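Local coordinates for UDP-N-acetylenolpyruvoylglucosamine reductase (PDB 3TX1), which probably reduces UDP-N-acetylenolpyruvoylglucosamine to UDP-N-acetylmuramate with NADPH and bound FAD, a step in building the peptidoglycan cell wall, at residues 79-84 and 100-105; 163-168 and 208-213; 169-174 and 183-188; 174-179 and 201-206. One frame throughout, in Å; residues are numbered along the deposited sequence.

Contact 1 (79-84 and 100-105); sequences IPLTIL and VILHLD. With FAD (flavin-adenine dinucleotide), chain B.
Thr82 and Ile101 sit side by side on two parallel neighbours of the small mixed sheet in the FAD-binding domain. Strand 81-84 is an edge strand of that sheet, and strand 100-103 separates it from strand 54-60. Backbone bonds tie the pair: Val100 N to Pro80 O, Thr82 N to Val100 O, Leu102 N to Thr82 O and Leu84 N to Leu102 O. On the face of Leu81, Ile83, Val100 and Leu102 the side chains interlock. Leu102 puts CG and CD1 against the gap between Leu81 CD1 and Ile83 CD1. Leu81 CD1 is 3.9 Å from Leu102 CG, and Ile83 CD1 is 3.9 Å from Leu102 CD1. Helix 64-76 packs against this face. Ile83 CG1 turns beside the backbone N (chi1 -47°) and carries CD1 to Leu102, which leaves CG2 anti to N, 3.6 Å from FAD C5A. Ile83 O accepts a 2.7 Å bond from FAD O2B. On the other face, Ile101 CG2 lies beside Leu84 CB at 3.8 Å, and Thr82 CB lies alongside Ile101 CG1. At the strand end His103 swings its ring back toward Leu84. Its ND1 donates in the ring plane to Leu84 O, 2.8 Å away, meeting that oxygen from above the carbonyl plane.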
# COMPACT_ATOMS: atom_id res chain seq x y z
N ILE A 79 -3.49 -22.79 -4.83
CA ILE A 79 -3.27 -22.22 -3.49
C ILE A 79 -3.48 -20.70 -3.56
O ILE A 79 -2.73 -20.01 -4.29
CB ILE A 79 -1.83 -22.47 -2.99
CG1 ILE A 79 -1.50 -23.97 -3.00
CG2 ILE A 79 -1.62 -21.84 -1.62
CD1 ILE A 79 -0.04 -24.28 -2.76
N PRO A 80 -4.52 -20.18 -2.86
CA PRO A 80 -4.74 -18.72 -2.82
C PRO A 80 -3.42 -18.01 -2.54
O PRO A 80 -2.65 -18.44 -1.68
CB PRO A 80 -5.72 -18.53 -1.65
CG PRO A 80 -6.02 -19.91 -1.12
CD PRO A 80 -5.63 -20.89 -2.19
N LEU A 81 -3.14 -16.95 -3.28
CA LEU A 81 -1.89 -16.24 -3.11
C LEU A 81 -2.14 -14.75 -2.83
O LEU A 81 -3.02 -14.14 -3.44
CB LEU A 81 -1.04 -16.42 -4.38
CG LEU A 81 0.10 -15.45 -4.75
CD1 LEU A 81 1.48 -15.85 -4.22
CD2 LEU A 81 0.12 -15.41 -6.27
N THR A 82 -1.39 -14.15 -1.92
CA THR A 82 -1.59 -12.74 -1.66
C THR A 82 -0.25 -12.05 -1.77
O THR A 82 0.78 -12.59 -1.37
CB THR A 82 -2.12 -12.44 -0.24
OG1 THR A 82 -3.13 -13.38 0.15
CG2 THR A 82 -2.67 -10.97 -0.17
N ILE A 83 -0.29 -10.82 -2.27
CA ILE A 83 0.90 -10.01 -2.35
C ILE A 83 0.76 -8.96 -1.31
O ILE A 83 -0.22 -8.25 -1.30
CB ILE A 83 0.96 -9.23 -3.64
CG1 ILE A 83 0.64 -10.18 -4.78
CG2 ILE A 83 2.34 -8.59 -3.78
CD1 ILE A 83 1.55 -11.38 -4.75
N LEU A 84 1.76 -8.87 -0.45
CA LEU A 84 1.80 -7.86 0.56
C LEU A 84 2.95 -6.87 0.30
O LEU A 84 4.10 -7.26 0.18
CB LEU A 84 1.97 -8.51 1.92
CG LEU A 84 2.33 -7.60 3.09
CD1 LEU A 84 1.11 -6.85 3.64
CD2 LEU A 84 2.98 -8.45 4.17
N VAL A 100 -0.49 -18.51 0.43
CA VAL A 100 0.87 -18.02 0.47
C VAL A 100 0.84 -16.51 0.30
O VAL A 100 0.15 -15.99 -0.57
CB VAL A 100 1.67 -18.61 -0.72
CG1 VAL A 100 3.04 -17.96 -0.90
CG2 VAL A 100 1.80 -20.11 -0.58
N ILE A 101 1.59 -15.81 1.14
CA ILE A 101 1.73 -14.38 1.06
C ILE A 101 3.15 -14.13 0.54
O ILE A 101 4.11 -14.70 1.08
CB ILE A 101 1.52 -13.68 2.44
CG1 ILE A 101 0.04 -13.68 2.85
CG2 ILE A 101 1.99 -12.24 2.41
CD1 ILE A 101 -0.52 -15.05 3.20
N LEU A 102 3.28 -13.31 -0.51
CA LEU A 102 4.55 -12.95 -1.10
C LEU A 102 4.87 -11.52 -0.78
O LEU A 102 4.06 -10.63 -1.02
CB LEU A 102 4.48 -13.00 -2.61
CG LEU A 102 4.88 -14.12 -3.54
CD1 LEU A 102 4.74 -13.53 -4.93
CD2 LEU A 102 6.32 -14.48 -3.30
N HIS A 103 6.08 -11.30 -0.30
CA HIS A 103 6.54 -10.00 0.08
C HIS A 103 7.82 -9.79 -0.70
O HIS A 103 8.82 -10.51 -0.55
CB HIS A 103 6.70 -9.98 1.61
CG HIS A 103 7.01 -8.61 2.19
ND1 HIS A 103 6.20 -7.54 2.01
CD2 HIS A 103 8.07 -8.18 2.98
CE1 HIS A 103 6.75 -6.47 2.63
NE2 HIS A 103 7.89 -6.86 3.22
N LEU A 104 7.83 -8.76 -1.52
CA LEU A 104 8.93 -8.54 -2.41
C LEU A 104 9.89 -7.51 -1.88
O LEU A 104 10.45 -6.74 -2.60
CB LEU A 104 8.42 -8.11 -3.76
CG LEU A 104 7.21 -8.85 -4.24
CD1 LEU A 104 6.47 -8.03 -5.26
CD2 LEU A 104 7.57 -10.18 -4.81
N ASP A 105 10.06 -7.54 -0.59
CA ASP A 105 10.93 -6.63 0.12
C ASP A 105 12.32 -6.61 -0.52
O ASP A 105 12.90 -5.55 -0.68
CB ASP A 105 11.05 -7.09 1.56
CG ASP A 105 11.10 -5.93 2.52
OD1 ASP A 105 11.40 -4.80 2.09
OD2 ASP A 105 10.83 -6.14 3.73
PA FAD B . -0.14 -2.60 0.85
O1A FAD B . 0.88 -3.60 1.30
O2A FAD B . -0.93 -1.84 1.88
O5B FAD B . -1.24 -3.34 -0.04
C5B FAD B . -1.91 -2.44 -0.91
C4B FAD B . -2.59 -3.15 -2.06
O4B FAD B . -1.69 -3.29 -3.15
C3B FAD B . -3.10 -4.54 -1.77
O3B FAD B . -4.19 -4.77 -2.70
C2B FAD B . -1.89 -5.39 -2.19
O2B FAD B . -2.11 -6.78 -2.49
C1B FAD B . -1.49 -4.67 -3.44
N9A FAD B . -0.06 -4.81 -3.66
C8A FAD B . 0.94 -4.50 -2.83
N7A FAD B . 2.13 -4.71 -3.47
C5A FAD B . 1.89 -5.14 -4.73
C6A FAD B . 2.67 -5.58 -5.92
N6A FAD B . 4.03 -5.62 -5.95
N1A FAD B . 1.96 -5.96 -7.01
C2A FAD B . 0.64 -5.94 -7.04
N3A FAD B . -0.13 -5.60 -6.01
C4A FAD B . 0.43 -5.20 -4.85
N1 FAD B . -2.23 6.71 -0.49
C2 FAD B . -2.33 7.71 -1.41
O2 FAD B . -2.67 7.43 -2.57
N3 FAD B . -2.06 8.99 -1.16
C4 FAD B . -1.69 9.44 0.04
O4 FAD B . -1.48 10.66 0.25
C4X FAD B . -1.55 8.42 1.09
N5 FAD B . -1.18 8.78 2.31
C5X FAD B . -1.04 7.88 3.30
C6 FAD B . -0.63 8.34 4.55
C7 FAD B . -0.45 7.46 5.58
C7M FAD B . -0.02 7.97 6.93
C8 FAD B . -0.70 6.02 5.31
C8M FAD B . -0.55 5.01 6.38
C9 FAD B . -1.11 5.58 4.08
C9A FAD B . -1.30 6.47 3.05
N10 FAD B . -1.70 6.04 1.76
C10 FAD B . -1.84 7.01 0.76
C1' FAD B . -1.99 4.61 1.51
C2' FAD B . -0.76 3.87 1.04
O2' FAD B . 0.42 4.61 1.35
C3' FAD B . -0.78 3.67 -0.47
O3' FAD B . -2.02 3.03 -0.77
C4' FAD B . 0.39 2.78 -0.89
O4' FAD B . 0.71 2.97 -2.27
C5' FAD B . 0.16 1.32 -0.56
O5' FAD B . 1.44 0.72 -0.49
P FAD B . 1.72 -0.68 0.19
O1P FAD B . 2.99 -1.15 -0.43
O2P FAD B . 1.66 -0.40 1.65
O3P FAD B . 0.51 -1.59 -0.19

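Contact 2 (163-168 and 208-213); sequences GEISDV and ATFSLA
Val168 O is the tight point between 163-168 and 208-213. It accepts from Ser211 N at 3.0 Å, with an N-H...O angle of 143°, so the bond is somewhat bent. The same oxygen lies 3.1 Å from Phe210 CA, in a CA-H...O contact. It also sits at the edge of the Phe210 ring, near the ring plane, and 3.5 Å from Phe210 CB. One carbonyl thus touches backbone and side chain together. Close by, Ile165 extends its CD1 to 3.8 Å from Phe210 CE2, meeting the ring obliquely. Phe210 CG stands anti to its carbonyl carbon (chi1 -47°), which carries the ring toward Ile165. Val168 belongs to the packed part as well. Its CB is 4.1 Å from Leu212 CD2, and Val168 CG1 lies 3.8 Å from Ser211 O. Ile150 of helix 150-156 also touches Phe210, and Leu154 of that helix touches Ile165. The arrangement docks a short, weakly bonded helical turn, 165-168, onto strand 204-214 of the antiparallel sheet in the PCMH-type FAD-binding domain. The turn leads directly into strand 169-175, a neighbour of 204-214. Ser211 OG is hydrogen-bonded to Glu170 OE1. The loose side is the outer side of the turn. There Ser166 and Asp167 make no contact with 208-213, and Asp167 is exposed to solvent.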
# COMPACT_ATOMS: atom_id res chain seq x y z
N GLY A 163 -1.81 15.21 -7.69
CA GLY A 163 -0.85 14.35 -8.42
C GLY A 163 -1.24 12.86 -8.30
O GLY A 163 -2.02 12.48 -7.42
N GLU A 164 -0.70 12.02 -9.19
CA GLU A 164 -1.07 10.61 -9.24
C GLU A 164 -0.09 9.81 -10.08
O GLU A 164 0.45 10.34 -11.03
CB GLU A 164 -2.45 10.48 -9.85
CG GLU A 164 -3.23 9.36 -9.22
CD GLU A 164 -4.71 9.47 -9.51
OE1 GLU A 164 -5.07 10.08 -10.55
OE2 GLU A 164 -5.51 8.93 -8.69
N ILE A 165 0.14 8.53 -9.72
CA ILE A 165 1.10 7.63 -10.40
C ILE A 165 0.79 7.48 -11.87
O ILE A 165 1.71 7.51 -12.71
CB ILE A 165 1.16 6.23 -9.73
CG1 ILE A 165 1.89 6.26 -8.38
CG2 ILE A 165 1.86 5.20 -10.61
CD1 ILE A 165 3.40 6.38 -8.46
N SER A 166 -0.50 7.36 -12.21
CA SER A 166 -0.90 7.23 -13.62
C SER A 166 -0.46 8.45 -14.39
O SER A 166 -0.18 8.34 -15.57
CB SER A 166 -2.39 6.97 -13.79
OG SER A 166 -3.17 8.05 -13.31
N ASP A 167 -0.40 9.60 -13.73
CA ASP A 167 0.13 10.80 -14.41
C ASP A 167 1.51 10.53 -14.98
O ASP A 167 1.83 11.04 -16.05
CB ASP A 167 0.25 12.01 -13.48
CG ASP A 167 -1.09 12.56 -13.04
OD1 ASP A 167 -2.06 12.40 -13.81
OD2 ASP A 167 -1.15 13.18 -11.95
N VAL A 168 2.33 9.73 -14.31
CA VAL A 168 3.68 9.52 -14.82
C VAL A 168 4.14 8.10 -15.02
O VAL A 168 5.34 7.87 -15.25
CB VAL A 168 4.76 10.27 -14.02
CG1 VAL A 168 4.74 11.74 -14.36
CG2 VAL A 168 4.61 10.00 -12.52
N ALA A 208 8.76 -0.69 -11.94
CA ALA A 208 8.01 0.37 -12.61
C ALA A 208 8.90 1.44 -13.27
O ALA A 208 10.01 1.74 -12.77
CB ALA A 208 7.03 1.01 -11.63
N THR A 209 8.43 1.99 -14.39
CA THR A 209 9.15 3.04 -15.13
C THR A 209 8.32 4.31 -15.19
O THR A 209 7.22 4.33 -15.76
CB THR A 209 9.43 2.68 -16.60
OG1 THR A 209 10.25 1.51 -16.70
CG2 THR A 209 10.17 3.80 -17.26
N PHE A 210 8.86 5.38 -14.61
CA PHE A 210 8.18 6.68 -14.64
C PHE A 210 8.83 7.66 -15.64
O PHE A 210 10.06 7.84 -15.62
CB PHE A 210 8.19 7.28 -13.26
CG PHE A 210 7.80 6.33 -12.17
CD1 PHE A 210 8.78 5.73 -11.38
CD2 PHE A 210 6.46 6.08 -11.88
CE1 PHE A 210 8.44 4.88 -10.34
CE2 PHE A 210 6.10 5.24 -10.84
CZ PHE A 210 7.09 4.64 -10.08
N SER A 211 8.01 8.25 -16.52
CA SER A 211 8.45 9.25 -17.52
C SER A 211 8.52 10.65 -16.90
O SER A 211 7.52 11.37 -16.86
CB SER A 211 7.46 9.31 -18.67
OG SER A 211 7.75 8.36 -19.66
N LEU A 212 9.67 11.10 -16.43
CA LEU A 212 9.70 12.41 -15.83
C LEU A 212 10.25 13.49 -16.76
O LEU A 212 10.64 13.23 -17.86
CB LEU A 212 10.46 12.38 -14.52
CG LEU A 212 10.14 11.28 -13.52
CD1 LEU A 212 10.91 11.45 -12.23
CD2 LEU A 212 8.67 11.09 -13.27
N ALA A 213 10.26 14.71 -16.30
CA ALA A 213 10.84 15.79 -17.09
C ALA A 213 11.96 16.52 -16.32
O ALA A 213 11.93 16.63 -15.09
CB ALA A 213 9.75 16.75 -17.52

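Contact 3 (169-174 and 183-188); sequences LEAATV and KLKRSE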
# COMPACT_ATOMS: atom_id res chain seq x y z
N LEU A 169 3.22 7.16 -14.97
CA LEU A 169 3.60 5.78 -15.17
C LEU A 169 3.92 5.54 -16.61
O LEU A 169 3.05 5.67 -17.42
CB LEU A 169 2.45 4.89 -14.78
CG LEU A 169 2.78 3.46 -14.42
CD1 LEU A 169 4.20 3.27 -13.97
CD2 LEU A 169 1.82 3.11 -13.32
N GLU A 170 5.15 5.17 -16.92
CA GLU A 170 5.51 4.93 -18.30
C GLU A 170 5.28 3.44 -18.64
O GLU A 170 4.50 3.10 -19.55
CB GLU A 170 6.98 5.22 -18.52
CG GLU A 170 7.52 4.79 -19.87
CD GLU A 170 6.90 5.54 -21.04
OE1 GLU A 170 6.23 6.58 -20.81
OE2 GLU A 170 7.08 5.06 -22.18
N ALA A 171 5.97 2.58 -17.91
CA ALA A 171 5.96 1.15 -18.14
C ALA A 171 6.08 0.40 -16.82
O ALA A 171 6.55 0.93 -15.81
CB ALA A 171 7.12 0.79 -19.05
N ALA A 172 5.68 -0.87 -16.85
CA ALA A 172 5.78 -1.74 -15.69
C ALA A 172 6.10 -3.17 -16.09
O ALA A 172 5.65 -3.65 -17.15
CB ALA A 172 4.49 -1.70 -14.91
N THR A 173 6.89 -3.84 -15.25
CA THR A 173 7.14 -5.26 -15.42
C THR A 173 6.23 -5.98 -14.44
O THR A 173 6.23 -5.69 -13.25
CB THR A 173 8.57 -5.66 -15.11
OG1 THR A 173 9.46 -4.85 -15.87
CG2 THR A 173 8.79 -7.13 -15.49
N VAL A 174 5.54 -6.98 -14.92
CA VAL A 174 4.56 -7.63 -14.12
C VAL A 174 4.51 -9.17 -14.28
O VAL A 174 5.08 -9.73 -15.22
CB VAL A 174 3.24 -6.97 -14.52
CG1 VAL A 174 2.15 -7.97 -14.87
CG2 VAL A 174 2.82 -5.95 -13.49
N LYS A 183 5.71 -7.36 -19.88
CA LYS A 183 6.21 -5.98 -19.89
C LYS A 183 5.11 -5.08 -20.43
O LYS A 183 4.65 -5.27 -21.56
CB LYS A 183 7.51 -5.89 -20.70
CG LYS A 183 8.76 -6.20 -19.89
CD LYS A 183 9.95 -6.59 -20.75
CE LYS A 183 11.28 -6.00 -20.23
NZ LYS A 183 11.60 -6.27 -18.81
N LEU A 184 4.66 -4.12 -19.64
CA LEU A 184 3.53 -3.27 -20.07
C LEU A 184 3.91 -1.86 -20.45
O LEU A 184 4.92 -1.35 -19.99
CB LEU A 184 2.45 -3.21 -18.98
CG LEU A 184 1.69 -4.48 -18.62
CD1 LEU A 184 0.89 -4.25 -17.35
CD2 LEU A 184 0.78 -4.94 -19.75
N LYS A 185 3.08 -1.24 -21.30
CA LYS A 185 3.27 0.16 -21.71
C LYS A 185 2.03 0.97 -21.36
O LYS A 185 0.96 0.42 -21.07
CB LYS A 185 3.55 0.32 -23.21
CG LYS A 185 4.69 -0.53 -23.78
CD LYS A 185 6.01 -0.34 -23.05
CE LYS A 185 6.98 -1.43 -23.50
NZ LYS A 185 8.25 -1.46 -22.71
N ARG A 186 2.21 2.29 -21.42
CA ARG A 186 1.18 3.28 -21.14
C ARG A 186 -0.23 2.83 -21.49
O ARG A 186 -1.09 2.75 -20.61
CB ARG A 186 1.51 4.55 -21.91
CG ARG A 186 2.50 5.49 -21.25
CD ARG A 186 1.82 6.65 -20.53
NE ARG A 186 2.84 7.52 -19.95
CZ ARG A 186 2.60 8.64 -19.28
NH1 ARG A 186 1.35 9.07 -19.09
NH2 ARG A 186 3.63 9.33 -18.78
N SER A 187 -0.44 2.52 -22.78
CA SER A 187 -1.75 2.13 -23.33
C SER A 187 -2.47 1.09 -22.48
O SER A 187 -3.69 1.16 -22.27
CB SER A 187 -1.55 1.52 -24.71
OG SER A 187 -0.54 2.21 -25.41
N GLU A 188 -1.69 0.13 -22.00
CA GLU A 188 -2.19 -1.01 -21.27
C GLU A 188 -2.34 -0.71 -19.78
O GLU A 188 -2.76 -1.57 -19.02
CB GLU A 188 -1.21 -2.17 -21.49
CG GLU A 188 -0.62 -2.17 -22.90
CD GLU A 188 0.40 -3.28 -23.12
OE1 GLU A 188 1.59 -2.95 -23.31
OE2 GLU A 188 0.02 -4.47 -23.08
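Ala172 and Leu184 face each other as an antiparallel hydrogen-bonded pair, and their backbones supply two hydrogen bonds. Leu184 N donates to Ala172 O at 2.7 Å, almost straight at 174°. The return bond, Ala172 N to Leu184 O, is longer at 3.3 Å. Thr173 and Lys183 form the next, non-hydrogen-bonded pair.

Charged side chains meet at Glu170 and Arg186. Glu170 OE1 approaches the edge of the guanidinium, close to its plane, and makes a long salt bridge of 3.6 Å to Arg186 NE. The two side chains cross at about a right angle. Glu170 CG lies anti to the backbone N, and the chain then bends at chi2 (65°), which brings the carboxylate back to the arginine. Leu169 O lies over one face of the guanidinium, toward its rim. Among the other polar side chains, Thr173 lies alongside Lys183, both pointing the same way. Glu170 OE1 has a second partner, a hydrogen bond to Ser211 OG, and Thr173 OG1 is hydrogen-bonded to Asp207 OD2.

Apolar packing is on the face to which Ala172 and Leu184 point, where Leu154 of helix 150-156 touches Ala172.

Within 183-188, Glu188 OE1 accepts from Lys185 N at 3.0 Å. The whole is a beta hairpin of strands 169-175 and 181-185. Its first strand carries a classic beta bulge, with Glu170 and Ala171 both facing Thr209 of strand 204-214.

Contact 4 (174-179 and 201-206); sequences VLTQTG and KNYIVL. With FAD (flavin-adenine dinucleotide), chain B.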
# COMPACT_ATOMS: atom_id res chain seq x y z
N VAL A 174 5.54 -6.98 -14.92
CA VAL A 174 4.56 -7.63 -14.12
C VAL A 174 4.51 -9.17 -14.28
O VAL A 174 5.08 -9.73 -15.22
CB VAL A 174 3.24 -6.97 -14.52
CG1 VAL A 174 2.15 -7.97 -14.87
CG2 VAL A 174 2.82 -5.95 -13.49
N LEU A 175 3.87 -9.84 -13.32
CA LEU A 175 3.62 -11.27 -13.40
C LEU A 175 2.14 -11.53 -13.44
O LEU A 175 1.38 -11.06 -12.61
CB LEU A 175 4.23 -12.05 -12.22
CG LEU A 175 5.77 -12.20 -12.09
CD1 LEU A 175 6.10 -13.26 -11.05
CD2 LEU A 175 6.49 -12.53 -13.38
N THR A 176 1.74 -12.28 -14.44
CA THR A 176 0.35 -12.68 -14.55
C THR A 176 0.12 -13.78 -13.52
O THR A 176 1.07 -14.36 -12.96
CB THR A 176 0.04 -13.19 -15.96
OG1 THR A 176 0.70 -14.44 -16.18
CG2 THR A 176 0.53 -12.19 -17.01
N GLN A 177 -1.14 -14.09 -13.26
CA GLN A 177 -1.47 -15.10 -12.26
C GLN A 177 -0.88 -16.46 -12.55
O GLN A 177 -0.72 -17.29 -11.64
CB GLN A 177 -2.98 -15.20 -12.05
CG GLN A 177 -3.58 -14.10 -11.18
CD GLN A 177 -5.01 -14.42 -10.75
OE1 GLN A 177 -5.68 -15.28 -11.35
NE2 GLN A 177 -5.48 -13.75 -9.71
N THR A 178 -0.53 -16.72 -13.81
CA THR A 178 0.06 -18.01 -14.15
C THR A 178 1.56 -17.99 -13.88
O THR A 178 2.20 -19.04 -13.87
CB THR A 178 -0.19 -18.44 -15.61
OG1 THR A 178 0.64 -17.69 -16.47
CG2 THR A 178 -1.64 -18.27 -16.02
N GLY A 179 2.13 -16.82 -13.61
CA GLY A 179 3.57 -16.74 -13.38
C GLY A 179 4.42 -16.14 -14.49
O GLY A 179 5.61 -15.92 -14.28
N LYS A 201 -7.18 -7.59 -13.62
CA LYS A 201 -6.08 -8.28 -14.29
C LYS A 201 -5.10 -8.83 -13.28
O LYS A 201 -4.21 -9.59 -13.63
CB LYS A 201 -5.30 -7.33 -15.22
CG LYS A 201 -6.23 -6.58 -16.17
CD LYS A 201 -5.58 -6.12 -17.46
CE LYS A 201 -6.69 -5.62 -18.39
NZ LYS A 201 -6.32 -5.55 -19.83
N ASN A 202 -5.29 -8.48 -12.01
CA ASN A 202 -4.49 -9.01 -10.90
C ASN A 202 -2.99 -9.27 -11.11
O ASN A 202 -2.48 -10.33 -10.76
CB ASN A 202 -5.18 -10.30 -10.49
CG ASN A 202 -6.68 -10.14 -10.37
OD1 ASN A 202 -7.21 -9.05 -10.56
ND2 ASN A 202 -7.37 -11.23 -10.08
N TYR A 203 -2.31 -8.27 -11.67
CA TYR A 203 -0.88 -8.37 -11.95
C TYR A 203 -0.02 -8.19 -10.72
O TYR A 203 -0.37 -7.40 -9.85
CB TYR A 203 -0.48 -7.34 -12.98
CG TYR A 203 -1.10 -7.55 -14.36
CD1 TYR A 203 -1.21 -8.83 -14.93
CD2 TYR A 203 -1.51 -6.47 -15.12
CE1 TYR A 203 -1.74 -9.01 -16.20
CE2 TYR A 203 -2.05 -6.65 -16.38
CZ TYR A 203 -2.15 -7.90 -16.92
OH TYR A 203 -2.69 -8.03 -18.19
N ILE A 204 1.07 -8.95 -10.62
CA ILE A 204 2.06 -8.76 -9.53
C ILE A 204 3.14 -7.85 -10.11
O ILE A 204 3.88 -8.22 -11.00
CB ILE A 204 2.71 -10.07 -9.01
CG1 ILE A 204 1.72 -10.96 -8.26
CG2 ILE A 204 3.86 -9.76 -8.05
CD1 ILE A 204 0.93 -11.92 -9.12
N VAL A 205 3.20 -6.63 -9.62
CA VAL A 205 4.17 -5.70 -10.14
C VAL A 205 5.55 -6.09 -9.67
O VAL A 205 5.73 -6.34 -8.48
CB VAL A 205 3.86 -4.30 -9.58
CG1 VAL A 205 4.89 -3.25 -10.03
CG2 VAL A 205 2.43 -3.92 -9.95
N LEU A 206 6.51 -6.16 -10.60
CA LEU A 206 7.92 -6.39 -10.27
C LEU A 206 8.80 -5.11 -10.32
O LEU A 206 9.68 -4.93 -9.49
CB LEU A 206 8.52 -7.48 -11.11
CG LEU A 206 7.88 -8.84 -10.88
CD1 LEU A 206 8.40 -9.82 -11.91
CD2 LEU A 206 8.14 -9.35 -9.48
PA FAD B . -0.14 -2.60 0.85
O1A FAD B . 0.88 -3.60 1.30
O2A FAD B . -0.93 -1.84 1.88
O5B FAD B . -1.24 -3.34 -0.04
C5B FAD B . -1.91 -2.44 -0.91
C4B FAD B . -2.59 -3.15 -2.06
O4B FAD B . -1.69 -3.29 -3.15
C3B FAD B . -3.10 -4.54 -1.77
O3B FAD B . -4.19 -4.77 -2.70
C2B FAD B . -1.89 -5.39 -2.19
O2B FAD B . -2.11 -6.78 -2.49
C1B FAD B . -1.49 -4.67 -3.44
N9A FAD B . -0.06 -4.81 -3.66
C8A FAD B . 0.94 -4.50 -2.83
N7A FAD B . 2.13 -4.71 -3.47
C5A FAD B . 1.89 -5.14 -4.73
C6A FAD B . 2.67 -5.58 -5.92
N6A FAD B . 4.03 -5.62 -5.95
N1A FAD B . 1.96 -5.96 -7.01
C2A FAD B . 0.64 -5.94 -7.04
N3A FAD B . -0.13 -5.60 -6.01
C4A FAD B . 0.43 -5.20 -4.85
N1 FAD B . -2.23 6.71 -0.49
C2 FAD B . -2.33 7.71 -1.41
O2 FAD B . -2.67 7.43 -2.57
N3 FAD B . -2.06 8.99 -1.16
C4 FAD B . -1.69 9.44 0.04
O4 FAD B . -1.48 10.66 0.25
C4X FAD B . -1.55 8.42 1.09
N5 FAD B . -1.18 8.78 2.31
C5X FAD B . -1.04 7.88 3.30
C6 FAD B . -0.63 8.34 4.55
C7 FAD B . -0.45 7.46 5.58
C7M FAD B . -0.02 7.97 6.93
C8 FAD B . -0.70 6.02 5.31
C8M FAD B . -0.55 5.01 6.38
C9 FAD B . -1.11 5.58 4.08
C9A FAD B . -1.30 6.47 3.05
N10 FAD B . -1.70 6.04 1.76
C10 FAD B . -1.84 7.01 0.76
C1' FAD B . -1.99 4.61 1.51
C2' FAD B . -0.76 3.87 1.04
O2' FAD B . 0.42 4.61 1.35
C3' FAD B . -0.78 3.67 -0.47
O3' FAD B . -2.02 3.03 -0.77
C4' FAD B . 0.39 2.78 -0.89
O4' FAD B . 0.71 2.97 -2.27
C5' FAD B . 0.16 1.32 -0.56
O5' FAD B . 1.44 0.72 -0.49
P FAD B . 1.72 -0.68 0.19
O1P FAD B . 2.99 -1.15 -0.43
O2P FAD B . 1.66 -0.40 1.65
O3P FAD B . 0.51 -1.59 -0.19
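Part of the adenine site of the FAD pocket lies where strand 169-175 ends beside the start of strand 204-214. Val174 and Val205 are an antiparallel non-hydrogen-bonded pair, and Leu175 and Ile204 are a hydrogen-bonded one. Leu175 N donates to Ile204 O at 2.8 Å. Ile204 N donates to Leu175 O at 2.9 Å, nearly straight at 176°.

Side chains pack on both faces. Val174 crosses Tyr203 at about a right angle. Its CG1 lies against the root of the aromatic side chain, near Tyr203 CB and CG, and its approach to the ring is oblique. Thr176 CG2 also meets the ring obliquely, 4.0 Å from Tyr203 CE1. On the other face of the sheet, Leu175 CG and CD2 meet Leu206 CD1, with CG 3.6 Å from it. Leu206 CG stands anti to the carbonyl carbon (chi1 -63°), which directs CD1 to Leu175. Helix 64-76 packs on both leucines.

After Thr176 the chain reverses in a type I turn ending at Gly179, where Gly179 N bonds to Thr176 O.

Val205 serves the cofactor through its backbone. Its N donates to FAD N1A at 3.0 Å, and its O accepts from FAD N6A at 3.1 Å. Val205 CG2 lies 3.6 Å from FAD N1A. This donor-acceptor pair matches the base, so main-chain N and O of Val205 read the amino and N1A edge of adenine, while CG2 adds van der Waals contact.

Overall arrangement
From the N terminus, contact 1 closes first, joining strands 81-84 and 100-103 of the mixed sheet across fifteen residues. The chain later enters the antiparallel sheet. Contact 2 opens at 163-168 and closes at 208-213, and contacts 3 and 4 both fall within that span. Contact 3 closes the hairpin of strands 169-175 and 181-185. Contact 4 crosses it: 174-179 begins at the shared Val174, and 201-206 follows 183-188. Strand 169-175 therefore pairs with 181-185 and with 204-214. Contacts 1 and 4 touch through Ile83 and Leu104 against Ile204 and Val205, bringing the two sheets together beside the adenine of FAD.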